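Local atomic coordinates of cypemycin cysteine dehydrogenase (decarboxylating) (Streptomyces sp, PDB entry 6JDD), a protein that catalyses the oxidative decarboxylation of the C-terminal cysteine of the cypemycin precursor peptide, a step in making this linaridin's aminovinyl-cysteine group, and carries a bound FAD. Residues Leu38-Pro46 with Leu57-Asp68; Pro147-Val155 with Glu167-Ala178. One frame throughout, in Å; residues are numbered along the deposited sequence.

Contact 1. Residues Leu38-Pro46 with Leu57-Asp68; sequences LVVNVSVTP and LRHLANGKVWVD. With FAD (flavin-adenine dinucleotide), chain B.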
loop_
_atom_site.group_PDB
_atom_site.type_symbol
_atom_site.label_atom_id
_atom_site.label_comp_id
_atom_site.label_asym_id
_atom_site.label_seq_id
_atom_site.Cartn_x
_atom_site.Cartn_y
_atom_site.Cartn_z
ATOM N N LEU A 38 -37.181 19.010 -14.714
ATOM C CA LEU A 38 -36.993 17.541 -14.675
ATOM C C LEU A 38 -35.916 17.172 -13.659
ATOM O O LEU A 38 -34.855 17.757 -13.721
ATOM C CB LEU A 38 -36.595 17.071 -16.069
ATOM C CG LEU A 38 -36.463 15.561 -16.252
ATOM C CD1 LEU A 38 -37.712 14.823 -15.804
ATOM C CD2 LEU A 38 -36.174 15.260 -17.705
ATOM N N VAL A 39 -36.195 16.235 -12.762
ATOM C CA VAL A 39 -35.158 15.620 -11.888
ATOM C C VAL A 39 -34.532 14.423 -12.618
ATOM O O VAL A 39 -35.263 13.491 -12.961
ATOM C CB VAL A 39 -35.737 15.221 -10.519
ATOM C CG1 VAL A 39 -34.745 14.435 -9.674
ATOM C CG2 VAL A 39 -36.193 16.431 -9.758
ATOM N N VAL A 40 -33.217 14.448 -12.818
ATOM C CA VAL A 40 -32.464 13.414 -13.571
ATOM C C VAL A 40 -31.564 12.687 -12.578
ATOM O O VAL A 40 -30.640 13.296 -12.047
ATOM C CB VAL A 40 -31.657 14.057 -14.704
ATOM C CG1 VAL A 40 -30.854 13.049 -15.512
ATOM C CG2 VAL A 40 -32.530 14.860 -15.618
ATOM N N ASN A 41 -31.853 11.424 -12.332
ATOM C CA ASN A 41 -30.973 10.498 -11.580
ATOM C C ASN A 41 -30.060 9.767 -12.564
ATOM O O ASN A 41 -30.450 9.557 -13.705
ATOM C CB ASN A 41 -31.774 9.505 -10.740
ATOM C CG ASN A 41 -32.813 10.185 -9.881
ATOM O OD1 ASN A 41 -32.491 10.869 -8.913
ATOM N ND2 ASN A 41 -34.071 9.980 -10.227
ATOM N N VAL A 42 -28.870 9.404 -12.122
ATOM C CA VAL A 42 -27.876 8.751 -13.006
ATOM C C VAL A 42 -27.137 7.658 -12.239
ATOM O O VAL A 42 -26.681 7.893 -11.105
ATOM C CB VAL A 42 -26.888 9.772 -13.588
ATOM C CG1 VAL A 42 -25.964 9.110 -14.593
ATOM C CG2 VAL A 42 -27.587 10.953 -14.233
ATOM N N SER A 43 -27.053 6.496 -12.856
ATOM C CA SER A 43 -26.209 5.362 -12.401
ATOM C C SER A 43 -25.127 5.134 -13.461
ATOM O O SER A 43 -25.373 5.354 -14.636
ATOM C CB SER A 43 -27.023 4.109 -12.104
ATOM O OG SER A 43 -27.722 3.628 -13.245
ATOM N N VAL A 44 -23.945 4.755 -13.044
ATOM C CA VAL A 44 -22.807 4.625 -13.983
ATOM C C VAL A 44 -22.087 3.321 -13.654
ATOM O O VAL A 44 -21.711 3.119 -12.522
ATOM C CB VAL A 44 -21.857 5.828 -13.847
ATOM C CG1 VAL A 44 -20.713 5.730 -14.819
ATOM C CG2 VAL A 44 -22.562 7.151 -14.011
ATOM N N THR A 45 -21.855 2.476 -14.636
ATOM C CA THR A 45 -21.182 1.174 -14.430
ATOM C C THR A 45 -19.710 1.457 -14.275
ATOM O O THR A 45 -19.223 2.430 -14.815
ATOM C CB THR A 45 -21.359 0.154 -15.560
ATOM O OG1 THR A 45 -20.678 0.561 -16.756
ATOM C CG2 THR A 45 -22.816 -0.141 -15.833
ATOM N N PRO A 46 -18.987 0.595 -13.538
ATOM C CA PRO A 46 -17.539 0.695 -13.459
ATOM C C PRO A 46 -16.937 0.914 -14.873
ATOM O O PRO A 46 -16.155 1.776 -15.052
ATOM C CB PRO A 46 -17.212 -0.647 -12.801
ATOM C CG PRO A 46 -18.365 -0.875 -11.873
ATOM C CD PRO A 46 -19.546 -0.506 -12.739
ATOM N N LEU A 57 -20.969 14.330 -13.436
ATOM C CA LEU A 57 -22.424 14.064 -13.435
ATOM C C LEU A 57 -23.035 14.562 -12.120
ATOM O O LEU A 57 -24.181 15.037 -12.130
ATOM C CB LEU A 57 -22.680 12.563 -13.617
ATOM C CG LEU A 57 -22.282 11.966 -14.958
ATOM C CD1 LEU A 57 -22.299 10.449 -14.878
ATOM C CD2 LEU A 57 -23.181 12.434 -16.073
ATOM N N ARG A 58 -22.332 14.381 -11.009
ATOM C CA ARG A 58 -22.834 14.913 -9.722
ATOM C C ARG A 58 -23.113 16.413 -9.887
ATOM O O ARG A 58 -24.043 16.886 -9.245
ATOM C CB ARG A 58 -21.855 14.674 -8.576
ATOM C CG ARG A 58 -21.831 13.249 -8.075
ATOM C CD ARG A 58 -20.855 13.066 -6.934
ATOM N NE ARG A 58 -20.363 11.698 -6.956
ATOM C CZ ARG A 58 -21.127 10.619 -6.729
ATOM N NH1 ARG A 58 -20.580 9.407 -6.774
ATOM N NH2 ARG A 58 -22.424 10.753 -6.436
ATOM N N HIS A 59 -22.335 17.138 -10.692
ATOM C CA HIS A 59 -22.543 18.590 -10.952
ATOM C C HIS A 59 -23.643 18.784 -11.999
ATOM O O HIS A 59 -24.519 19.605 -11.785
ATOM C CB HIS A 59 -21.224 19.304 -11.312
ATOM C CG HIS A 59 -20.274 19.329 -10.158
ATOM N ND1 HIS A 59 -20.470 20.167 -9.070
ATOM C CD2 HIS A 59 -19.186 18.559 -9.865
ATOM C CE1 HIS A 59 -19.531 19.912 -8.160
ATOM N NE2 HIS A 59 -18.719 18.930 -8.627
ATOM N N LEU A 60 -23.635 18.040 -13.097
ATOM C CA LEU A 60 -24.567 18.346 -14.203
ATOM C C LEU A 60 -25.973 17.822 -13.896
ATOM O O LEU A 60 -26.912 18.401 -14.405
ATOM C CB LEU A 60 -24.003 17.734 -15.481
ATOM C CG LEU A 60 -22.644 18.292 -15.892
ATOM C CD1 LEU A 60 -21.948 17.414 -16.926
ATOM C CD2 LEU A 60 -22.787 19.719 -16.405
ATOM N N ALA A 61 -26.111 16.760 -13.106
ATOM C CA ALA A 61 -27.408 16.108 -12.832
ATOM C C ALA A 61 -27.942 16.603 -11.499
ATOM O O ALA A 61 -27.177 16.667 -10.563
ATOM C CB ALA A 61 -27.243 14.606 -12.821
ATOM N N ASN A 62 -29.239 16.825 -11.412
ATOM C CA ASN A 62 -29.883 17.388 -10.207
ATOM C C ASN A 62 -30.431 16.285 -9.301
ATOM O O ASN A 62 -30.849 16.602 -8.219
ATOM C CB ASN A 62 -30.977 18.367 -10.598
ATOM C CG ASN A 62 -31.976 17.790 -11.562
ATOM O OD1 ASN A 62 -31.681 16.900 -12.331
ATOM N ND2 ASN A 62 -33.169 18.309 -11.529
ATOM N N GLY A 63 -30.459 15.036 -9.753
ATOM C CA GLY A 63 -30.966 13.903 -8.950
ATOM C C GLY A 63 -29.831 13.167 -8.274
ATOM O O GLY A 63 -28.783 13.724 -8.222
ATOM N N LYS A 64 -30.031 11.939 -7.811
ATOM C CA LYS A 64 -28.957 11.116 -7.191
ATOM C C LYS A 64 -28.035 10.573 -8.272
ATOM O O LYS A 64 -28.524 10.262 -9.393
ATOM C CB LYS A 64 -29.572 9.981 -6.384
ATOM C CG LYS A 64 -30.369 10.457 -5.174
ATOM C CD LYS A 64 -29.734 11.671 -4.451
ATOM C CE LYS A 64 -30.048 11.764 -2.965
ATOM N NZ LYS A 64 -31.510 11.794 -2.702
ATOM N N VAL A 65 -26.752 10.509 -7.960
ATOM C CA VAL A 65 -25.763 9.943 -8.905
ATOM C C VAL A 65 -25.004 8.880 -8.140
ATOM O O VAL A 65 -24.634 9.128 -7.013
ATOM C CB VAL A 65 -24.835 11.012 -9.507
ATOM C CG1 VAL A 65 -23.787 10.398 -10.417
ATOM C CG2 VAL A 65 -25.603 12.051 -10.284
ATOM N N TRP A 66 -24.865 7.705 -8.721
ATOM C CA TRP A 66 -24.168 6.584 -8.052
ATOM C C TRP A 66 -23.491 5.647 -9.051
ATOM O O TRP A 66 -23.919 5.535 -10.217
ATOM C CB TRP A 66 -25.087 5.822 -7.125
ATOM C CG TRP A 66 -26.474 5.562 -7.616
ATOM C CD1 TRP A 66 -27.536 6.405 -7.499
ATOM C CD2 TRP A 66 -26.987 4.356 -8.204
ATOM N NE1 TRP A 66 -28.665 5.822 -7.984
ATOM C CE2 TRP A 66 -28.362 4.563 -8.412
ATOM C CE3 TRP A 66 -26.422 3.126 -8.571
ATOM C CZ2 TRP A 66 -29.185 3.597 -8.977
ATOM C CZ3 TRP A 66 -27.236 2.165 -9.116
ATOM C CH2 TRP A 66 -28.594 2.407 -9.323
ATOM N N VAL A 67 -22.423 5.030 -8.583
ATOM C CA VAL A 67 -21.733 3.963 -9.326
ATOM C C VAL A 67 -22.517 2.678 -9.103
ATOM O O VAL A 67 -22.969 2.438 -7.961
ATOM C CB VAL A 67 -20.269 3.854 -8.908
ATOM C CG1 VAL A 67 -19.627 2.667 -9.598
ATOM C CG2 VAL A 67 -19.532 5.146 -9.241
ATOM N N ASP A 68 -22.721 1.942 -10.192
ATOM C CA ASP A 68 -23.535 0.709 -10.230
ATOM C C ASP A 68 -22.729 -0.469 -9.611
ATOM O O ASP A 68 -22.135 -1.287 -10.332
ATOM C CB ASP A 68 -24.027 0.417 -11.657
ATOM C CG ASP A 68 -24.843 -0.875 -11.708
ATOM O OD1 ASP A 68 -25.461 -1.169 -10.680
ATOM O OD2 ASP A 68 -24.826 -1.600 -12.773
HETATM P PA FAD B . -20.137 -3.481 -16.027
HETATM O O1A FAD B . -20.847 -3.307 -14.725
HETATM O O2A FAD B . -18.878 -2.714 -16.254
HETATM O O5B FAD B . -19.862 -5.042 -16.278
HETATM C C5B FAD B . -18.608 -5.607 -15.819
HETATM C C4B FAD B . -18.775 -7.093 -15.618
HETATM O O4B FAD B . -18.272 -7.456 -14.306
HETATM C C3B FAD B . -20.215 -7.621 -15.671
HETATM O O3B FAD B . -20.271 -8.908 -16.276
HETATM C C2B FAD B . -20.602 -7.679 -14.191
HETATM O O2B FAD B . -21.628 -8.613 -13.930
HETATM C C1B FAD B . -19.280 -8.101 -13.562
HETATM N N9A FAD B . -19.140 -7.704 -12.167
HETATM C C8A FAD B . -20.135 -7.569 -11.230
HETATM N N7A FAD B . -19.676 -7.193 -10.058
HETATM C C5A FAD B . -18.303 -7.075 -10.238
HETATM C C6A FAD B . -17.254 -6.712 -9.371
HETATM N N6A FAD B . -17.430 -6.384 -8.094
HETATM N N1A FAD B . -16.001 -6.699 -9.883
HETATM C C2A FAD B . -15.830 -7.030 -11.170
HETATM N N3A FAD B . -16.736 -7.387 -12.077
HETATM C C4A FAD B . -17.966 -7.389 -11.537
HETATM N N1 FAD B . -19.288 -2.720 -25.752
HETATM C C2 FAD B . -20.455 -2.503 -26.399
HETATM O O2 FAD B . -21.415 -3.261 -26.248
HETATM N N3 FAD B . -20.627 -1.449 -27.241
HETATM C C4 FAD B . -19.624 -0.542 -27.484
HETATM O O4 FAD B . -19.822 0.391 -28.249
HETATM C C4X FAD B . -18.393 -0.734 -26.828
HETATM N N5 FAD B . -17.427 0.120 -27.048
HETATM C C5X FAD B . -16.239 -0.089 -26.398
HETATM C C6 FAD B . -15.190 0.820 -26.621
HETATM C C7 FAD B . -13.971 0.673 -26.003
HETATM C C7M FAD B . -12.868 1.665 -26.266
HETATM C C8 FAD B . -13.764 -0.416 -25.121
HETATM C C8M FAD B . -12.438 -0.598 -24.431
HETATM C C9 FAD B . -14.787 -1.314 -24.893
HETATM C C9A FAD B . -16.036 -1.172 -25.520
HETATM N N10 FAD B . -17.090 -2.060 -25.312
HETATM C C10 FAD B . -18.300 -1.875 -25.955
HETATM C "C1'" FAD B . -16.914 -3.205 -24.402
HETATM C "C2'" FAD B . -17.535 -2.953 -23.041
HETATM O "O2'" FAD B . -16.832 -1.905 -22.379
HETATM C "C3'" FAD B . -17.495 -4.215 -22.176
HETATM O "O3'" FAD B . -18.373 -5.192 -22.727
HETATM C "C4'" FAD B . -17.872 -3.970 -20.713
HETATM O "O4'" FAD B . -17.783 -5.196 -19.984
HETATM C "C5'" FAD B . -19.263 -3.398 -20.562
HETATM O "O5'" FAD B . -19.625 -3.368 -19.155
HETATM P P FAD B . -20.951 -2.587 -18.703
HETATM O O1P FAD B . -22.082 -3.038 -19.566
HETATM O O2P FAD B . -20.637 -1.129 -18.629
HETATM O O3P FAD B . -21.160 -3.156 -17.219
#
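Asn62 holds the backbone of 38-46 with both ends of its amide. ND2 gives a hydrogen bond to Leu38 O at 2.8 Å, with that oxygen close to the amide plane, while OD1 takes one from Val40 N at 2.9 Å, this donor lying above the carbonyl plane. With chi1 at 53°, CG sits between the backbone N and carbonyl carbon of Asn62, which turns the amide onto the backbone of 38-46, and the two bonds fix its rotation. Asn41 answers in the other direction: its OD1 accepts from Lys64 N at 2.9 Å, on a lone pair in the carbonyl plane, and its ND2 is taken up by Glu10 and Ser87. Past these two asparagines the backbones run side by side as parallel strands, Val42 N bonding to Lys64 O, Trp66 N to Val42 O and Val44 N to Trp66 O. This is a beta-alpha-beta unit of the Rossmann-like flavoprotein fold: strand 39-44, helix 54-60, then strand 65-67 at one border of the chain's parallel sheet. On the helix side Val44 CG2 meets Leu57 CD1 tip to tip at 3.4 Å, and Val42 stands across Leu57 at about a right angle, its CG1 touching the same CD1; its other methyl, CG2, rests on Ala61 CB. The opposite face carries Ser43 and Trp66. Ser43 CB sits squarely over the six-membered ring of the indole, 3.5 Å from its centroid, a CH-pi contact, while Ser43 OG is hydrogen-bonded to His14 and His12. At the C-terminal end of strand 39-44, Thr45 OG1 hydrogen-bonds FAD O2P at 2.5 Å, and Pro46 CD lies 3.7 Å from FAD O1A on the other phosphate.

Contact 2. Residues Pro147-Val155 with Glu167-Ala178; sequences PNVEFAPRV and EVGFNLPGALAA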
loop_
_atom_site.group_PDB
_atom_site.type_symbol
_atom_site.label_atom_id
_atom_site.label_comp_id
_atom_site.label_asym_id
_atom_site.label_seq_id
_atom_site.Cartn_x
_atom_site.Cartn_y
_atom_site.Cartn_z
ATOM N N PRO A 147 -43.274 -6.304 -20.972
ATOM C CA PRO A 147 -44.067 -5.340 -21.717
ATOM C C PRO A 147 -43.481 -3.931 -21.620
ATOM O O PRO A 147 -43.678 -3.161 -22.478
ATOM C CB PRO A 147 -45.455 -5.480 -21.073
ATOM C CG PRO A 147 -45.183 -5.948 -19.627
ATOM C CD PRO A 147 -43.919 -6.772 -19.722
ATOM N N ASN A 148 -42.717 -3.635 -20.583
ATOM C CA ASN A 148 -42.233 -2.249 -20.351
ATOM C C ASN A 148 -40.933 -1.969 -21.119
ATOM O O ASN A 148 -40.480 -0.849 -21.075
ATOM C CB ASN A 148 -42.115 -1.988 -18.854
ATOM C CG ASN A 148 -41.253 -2.997 -18.116
ATOM O OD1 ASN A 148 -41.267 -4.196 -18.431
ATOM N ND2 ASN A 148 -40.541 -2.520 -17.085
ATOM N N VAL A 149 -40.328 -2.940 -21.790
ATOM C CA VAL A 149 -38.982 -2.728 -22.388
ATOM C C VAL A 149 -39.114 -2.387 -23.862
ATOM O O VAL A 149 -39.787 -3.114 -24.537
ATOM C CB VAL A 149 -38.152 -3.994 -22.196
ATOM C CG1 VAL A 149 -36.880 -3.957 -22.996
ATOM C CG2 VAL A 149 -37.895 -4.213 -20.734
ATOM N N GLU A 150 -38.411 -1.373 -24.340
ATOM C CA GLU A 150 -38.274 -1.055 -25.785
ATOM C C GLU A 150 -36.841 -0.643 -26.104
ATOM O O GLU A 150 -36.160 -0.123 -25.240
ATOM C CB GLU A 150 -39.180 0.099 -26.207
ATOM C CG GLU A 150 -40.600 -0.367 -26.410
ATOM C CD GLU A 150 -41.585 0.605 -27.048
ATOM O OE1 GLU A 150 -41.157 1.573 -27.777
ATOM O OE2 GLU A 150 -42.798 0.381 -26.822
ATOM N N PHE A 151 -36.449 -0.800 -27.357
ATOM C CA PHE A 151 -35.210 -0.217 -27.904
ATOM C C PHE A 151 -35.555 1.136 -28.497
ATOM O O PHE A 151 -36.587 1.312 -29.022
ATOM C CB PHE A 151 -34.578 -1.174 -28.905
ATOM C CG PHE A 151 -33.942 -2.363 -28.229
ATOM C CD1 PHE A 151 -34.714 -3.443 -27.827
ATOM C CD2 PHE A 151 -32.577 -2.370 -27.980
ATOM C CE1 PHE A 151 -34.114 -4.489 -27.156
ATOM C CE2 PHE A 151 -31.976 -3.428 -27.348
ATOM C CZ PHE A 151 -32.746 -4.494 -26.953
ATOM N N ALA A 152 -34.659 2.084 -28.360
ATOM C CA ALA A 152 -34.902 3.474 -28.768
ATOM C C ALA A 152 -34.960 3.483 -30.279
ATOM O O ALA A 152 -34.388 2.590 -30.893
ATOM C CB ALA A 152 -33.792 4.373 -28.262
ATOM N N PRO A 153 -35.631 4.489 -30.885
ATOM C CA PRO A 153 -35.589 4.696 -32.329
ATOM C C PRO A 153 -34.138 4.861 -32.840
ATOM O O PRO A 153 -33.306 5.494 -32.147
ATOM C CB PRO A 153 -36.449 5.956 -32.556
ATOM C CG PRO A 153 -37.366 6.032 -31.356
ATOM C CD PRO A 153 -36.549 5.430 -30.222
ATOM N N ARG A 154 -33.873 4.290 -34.024
ATOM C CA ARG A 154 -32.547 4.300 -34.694
ATOM C C ARG A 154 -32.148 5.742 -35.052
ATOM O O ARG A 154 -33.068 6.628 -35.137
ATOM C CB ARG A 154 -32.599 3.459 -35.970
ATOM C CG ARG A 154 -33.020 2.009 -35.780
ATOM C CD ARG A 154 -32.051 1.264 -34.883
ATOM N NE ARG A 154 -32.464 1.369 -33.491
ATOM C CZ ARG A 154 -31.769 0.941 -32.442
ATOM N NH1 ARG A 154 -32.247 1.105 -31.221
ATOM N NH2 ARG A 154 -30.602 0.350 -32.603
ATOM N N VAL A 155 -30.835 5.971 -35.241
ATOM C CA VAL A 155 -30.265 7.184 -35.919
ATOM C C VAL A 155 -29.163 6.774 -36.913
ATOM O O VAL A 155 -28.342 5.901 -36.549
ATOM C CB VAL A 155 -29.756 8.243 -34.917
ATOM C CG1 VAL A 155 -30.924 9.021 -34.310
ATOM C CG2 VAL A 155 -28.837 7.656 -33.839
ATOM N N GLU A 167 -28.486 2.770 -37.660
ATOM C CA GLU A 167 -28.256 1.354 -37.273
ATOM C C GLU A 167 -28.029 1.271 -35.756
ATOM O O GLU A 167 -28.292 0.180 -35.152
ATOM C CB GLU A 167 -27.070 0.774 -38.046
ATOM C CG GLU A 167 -27.056 -0.746 -38.022
ATOM C CD GLU A 167 -25.696 -1.398 -37.868
ATOM O OE1 GLU A 167 -24.722 -0.676 -37.561
ATOM O OE2 GLU A 167 -25.628 -2.633 -38.051
ATOM N N VAL A 168 -27.561 2.376 -35.156
ATOM C CA VAL A 168 -27.347 2.493 -33.682
ATOM C C VAL A 168 -28.473 3.326 -33.025
ATOM O O VAL A 168 -29.095 4.220 -33.691
ATOM C CB VAL A 168 -25.925 3.017 -33.372
ATOM C CG1 VAL A 168 -25.678 3.277 -31.869
ATOM C CG2 VAL A 168 -24.873 2.097 -33.992
ATOM N N GLY A 169 -28.705 3.034 -31.740
ATOM C CA GLY A 169 -29.809 3.554 -30.920
ATOM C C GLY A 169 -29.378 4.578 -29.886
ATOM O O GLY A 169 -30.183 4.841 -28.997
ATOM N N PHE A 170 -28.203 5.198 -30.043
ATOM C CA PHE A 170 -27.706 6.297 -29.161
ATOM C C PHE A 170 -28.478 7.594 -29.419
ATOM O O PHE A 170 -27.955 8.524 -30.034
ATOM C CB PHE A 170 -26.201 6.538 -29.319
ATOM C CG PHE A 170 -25.635 7.352 -28.191
ATOM C CD1 PHE A 170 -25.779 6.919 -26.876
ATOM C CD2 PHE A 170 -24.984 8.552 -28.438
ATOM C CE1 PHE A 170 -25.261 7.660 -25.833
ATOM C CE2 PHE A 170 -24.460 9.290 -27.394
ATOM C CZ PHE A 170 -24.617 8.846 -26.096
ATOM N N ASN A 171 -29.706 7.649 -28.928
ATOM C CA ASN A 171 -30.701 8.643 -29.380
ATOM C C ASN A 171 -31.535 9.053 -28.171
ATOM O O ASN A 171 -32.600 8.433 -27.967
ATOM C CB ASN A 171 -31.546 8.032 -30.495
ATOM C CG ASN A 171 -32.640 8.958 -30.978
ATOM O OD1 ASN A 171 -32.818 10.046 -30.434
ATOM N ND2 ASN A 171 -33.382 8.527 -31.983
ATOM N N LEU A 172 -31.105 10.068 -27.421
ATOM C CA LEU A 172 -31.865 10.502 -26.215
ATOM C C LEU A 172 -33.208 11.137 -26.600
ATOM O O LEU A 172 -34.238 10.817 -26.006
ATOM C CB LEU A 172 -31.019 11.452 -25.367
ATOM C CG LEU A 172 -31.671 11.928 -24.071
ATOM C CD1 LEU A 172 -32.062 10.773 -23.196
ATOM C CD2 LEU A 172 -30.739 12.821 -23.301
ATOM N N PRO A 173 -33.288 12.069 -27.580
ATOM C CA PRO A 173 -34.600 12.639 -27.929
ATOM C C PRO A 173 -35.649 11.560 -28.293
ATOM O O PRO A 173 -36.769 11.576 -27.743
ATOM C CB PRO A 173 -34.270 13.571 -29.103
ATOM C CG PRO A 173 -32.794 13.917 -28.894
ATOM C CD PRO A 173 -32.174 12.641 -28.372
ATOM N N GLY A 174 -35.260 10.607 -29.148
ATOM C CA GLY A 174 -36.094 9.435 -29.480
ATOM C C GLY A 174 -36.453 8.629 -28.241
ATOM O O GLY A 174 -37.630 8.211 -28.103
ATOM N N ALA A 175 -35.491 8.405 -27.353
ATOM C CA ALA A 175 -35.748 7.635 -26.124
ATOM C C ALA A 175 -36.825 8.394 -25.328
ATOM O O ALA A 175 -37.691 7.760 -24.705
ATOM C CB ALA A 175 -34.467 7.385 -25.351
ATOM N N LEU A 176 -36.778 9.714 -25.307
ATOM C CA LEU A 176 -37.700 10.496 -24.427
ATOM C C LEU A 176 -39.114 10.373 -24.989
ATOM O O LEU A 176 -40.088 10.207 -24.194
ATOM C CB LEU A 176 -37.260 11.963 -24.392
ATOM C CG LEU A 176 -35.988 12.268 -23.609
ATOM C CD1 LEU A 176 -35.487 13.661 -23.949
ATOM C CD2 LEU A 176 -36.227 12.139 -22.114
ATOM N N ALA A 177 -39.228 10.459 -26.314
ATOM C CA ALA A 177 -40.524 10.332 -27.018
ATOM C C ALA A 177 -41.099 8.932 -26.769
ATOM O O ALA A 177 -42.269 8.836 -26.353
ATOM C CB ALA A 177 -40.349 10.622 -28.487
ATOM N N ALA A 178 -40.289 7.889 -26.971
ATOM C CA ALA A 178 -40.686 6.495 -26.695
ATOM C C ALA A 178 -41.114 6.384 -25.234
ATOM O O ALA A 178 -42.127 5.767 -24.983
ATOM C CB ALA A 178 -39.563 5.554 -27.007
#
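The last strand of the parallel sheet, 149-151, runs out into a loop that meets the N-terminal end of helix 172-185, and Asn171, the N-cap of that helix, joins the two. Its CG lies anti to the backbone N (chi1 177°), which lets the amide work both ways: OD1 caps Gly174 N at 2.8 Å, while ND2 reaches Pro153 O at 3.0 Å from above the carbonyl plane. Replacing Asn171 with an alanine would probably leave Gly174 N without its cap and Pro153 O without its donor, so that the loop and the helix start could shift apart. Beside it Pro153 lays CD against Gly174 O, and Ala152 CB faces Ala175 CB at 4.2 Å. Further along, Arg154 bends at chi2 and chi3, bringing one face of its guanidinium over Gly169 CA. There NH1 bonds back to Ala152 O at 2.6 Å, almost in the guanidinium plane, and also pairs with Asp127; NH2 has a weak bond to Glu167 O. Val155 and Glu167, which border the unmodelled 156-166, are poorly ordered, but the two segments are bridged here as well by Val155 N, which donates to Val168 O at 2.9 Å.

In the fold
Following the chain from the N terminus, strand 10-15 and helix 24-34 come first, and then contact 1 closes a short loop as 57-68 returns beside 38-46. The chain next crosses to the far half of the sheet through strands 90-95 and 123-127. Contact 2 opens only then, bringing 167-178 back to 147-155 across an unmodelled stretch, 156-166. The two loops therefore follow in series, neither nested nor crossed. Both reach the same sheet but from its two border strands, 65-67 and 149-151, with centres about 20 Å apart on opposite sides of the chain's centre. Helix 24-34 relates them: Leu31 touches Val40 of contact 1 and Leu176 of contact 2.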